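Local coordinates for CRISPR-associated protein, Cse1 family (Acidimicrobium ferrooxidans, PDB 4H3T) that probably serves as the large Cse1 subunit of a type I-E CRISPR Cascade complex, which helps recognise invading DNA, at residues Val30-Ile35 / Arg58-Leu63. The protein carries 1 engineered substitution. Residues are numbered along the deposited sequence; the frame is centred on the assembly and turned at random.
Sequences VSLRDI and RLVLAL
L32 lays the two methyls of its isobutyl end against a single methyl of L63: CD2 of L32 comes to 3.7 Å from CD2 of L63, and CD1 of L32 stands 4.0 Å from that same carbon. The fork of one leucine thus straddles one prong of the other, and the two side chains meet at a slant. In L63, CG lies anti to the backbone N (chi1 -154°), which carries CD2 out toward the short helix 32-37; its chi2 of 20° is close to eclipsed, an unusual value for a leucine. One turn earlier on helix 52-68, V60 meets L32 and I35 with separate branches. Its CG2 sits 4.3 Å from CD2 of L32, and its CG1 lies 4.4 Å from CG2 of I35; both touches are longer than those of the leucine pair. All four residues are buried, and the interface between them is wholly apolar.

The polar groups at the start of the short helix are engaged away from this interface. S31 occupies the N-cap, its OG accepting a nearly straight bond from D34 N (3.1 Å, 169° at the hydrogen), so that the first turn is fixed just where L32 enters the core. R33 points to another side, pairing with D92 and E88 of helix 88-98 and more loosely with D34.

The core continues past the two helices. F95 of helix 88-98 touches both L32 and L63, L18 of strand 18-22 backs L32 and I35, and L214 of helix 210-217 meets V60. S31 thus caps the first turn from just before the helix, while L32 and I35 face helix 52-68: an apolar helix-helix contact in the buried core of the N-terminal part of a Cse1-family protein.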
# COMPACT_ATOMS: atom_id res chain seq x y z
N VAL A 30 20.29 9.50 1.82
CA VAL A 30 20.50 10.51 2.86
C VAL A 30 20.37 9.86 4.25
O VAL A 30 19.81 8.77 4.39
CB VAL A 30 19.53 11.72 2.70
CG1 VAL A 30 19.82 12.48 1.41
CG2 VAL A 30 18.04 11.30 2.76
N SER A 31 20.84 10.54 5.24
CA SER A 31 20.72 10.14 6.65
C SER A 31 19.36 10.58 7.18
O SER A 31 18.66 11.35 6.50
CB SER A 31 21.80 10.83 7.45
OG SER A 31 21.57 12.22 7.32
N LEU A 32 19.01 10.15 8.38
CA LEU A 32 17.75 10.58 8.97
C LEU A 32 17.78 12.08 9.31
O LEU A 32 16.78 12.73 9.13
CB LEU A 32 17.38 9.79 10.22
CG LEU A 32 16.96 8.38 10.02
CD1 LEU A 32 17.06 7.66 11.34
CD2 LEU A 32 15.56 8.29 9.49
N ARG A 33 18.93 12.62 9.67
CA ARG A 33 19.05 14.03 9.93
C ARG A 33 18.78 14.81 8.63
O ARG A 33 17.94 15.71 8.64
CB ARG A 33 20.44 14.37 10.52
CG ARG A 33 20.48 15.81 11.01
CD ARG A 33 21.56 16.59 10.32
NE ARG A 33 21.64 17.97 10.84
CZ ARG A 33 21.97 19.02 10.10
NH1 ARG A 33 22.24 18.87 8.81
NH2 ARG A 33 22.01 20.23 10.65
N ASP A 34 19.44 14.45 7.53
CA ASP A 34 19.24 15.13 6.24
C ASP A 34 17.87 14.91 5.64
O ASP A 34 17.35 15.80 5.00
CB ASP A 34 20.33 14.72 5.22
CG ASP A 34 21.60 15.52 5.43
OD1 ASP A 34 21.56 16.50 6.22
OD2 ASP A 34 22.64 15.17 4.83
N ILE A 35 17.23 13.79 5.87
CA ILE A 35 15.90 13.61 5.30
C ILE A 35 14.89 14.67 5.91
O ILE A 35 13.99 15.12 5.21
CB ILE A 35 15.42 12.13 5.38
CG1 ILE A 35 14.55 11.79 4.14
CG2 ILE A 35 14.74 11.82 6.67
CD1 ILE A 35 13.99 10.46 4.06
N ARG A 58 6.50 5.33 7.44
CA ARG A 58 6.01 5.25 8.81
C ARG A 58 7.11 5.43 9.84
O ARG A 58 6.90 6.12 10.82
CB ARG A 58 5.25 3.96 9.04
CG ARG A 58 3.94 4.03 8.30
CD ARG A 58 3.28 2.74 8.08
NE ARG A 58 2.82 2.08 9.29
CZ ARG A 58 1.57 2.00 9.73
NH1 ARG A 58 0.61 2.72 9.16
NH2 ARG A 58 1.27 1.24 10.78
N LEU A 59 8.31 4.95 9.57
CA LEU A 59 9.44 5.21 10.47
C LEU A 59 9.71 6.70 10.60
O LEU A 59 9.94 7.24 11.69
CB LEU A 59 10.71 4.51 9.93
CG LEU A 59 12.06 4.95 10.61
CD1 LEU A 59 12.07 4.48 11.97
CD2 LEU A 59 13.27 4.33 9.89
N VAL A 60 9.79 7.35 9.46
CA VAL A 60 10.06 8.79 9.38
C VAL A 60 8.91 9.61 10.01
O VAL A 60 9.18 10.59 10.70
CB VAL A 60 10.43 9.25 7.93
CG1 VAL A 60 10.59 10.75 7.84
CG2 VAL A 60 11.75 8.61 7.53
N LEU A 61 7.69 9.18 9.89
CA LEU A 61 6.56 9.89 10.55
C LEU A 61 6.63 9.77 12.08
O LEU A 61 6.33 10.72 12.77
CB LEU A 61 5.25 9.32 10.07
CG LEU A 61 4.82 9.70 8.64
CD1 LEU A 61 3.66 8.79 8.15
CD2 LEU A 61 4.45 11.19 8.54
N ALA A 62 6.97 8.57 12.62
CA ALA A 62 7.13 8.43 14.06
C ALA A 62 8.20 9.40 14.54
O ALA A 62 8.06 10.01 15.61
CB ALA A 62 7.52 7.00 14.41
N LEU A 63 9.29 9.50 13.79
CA LEU A 63 10.40 10.44 14.14
C LEU A 63 9.91 11.92 14.08
O LEU A 63 10.22 12.70 14.98
CB LEU A 63 11.44 10.15 13.09
CG LEU A 63 12.91 10.36 13.25
CD1 LEU A 63 13.41 10.45 14.74
CD2 LEU A 63 13.60 9.24 12.48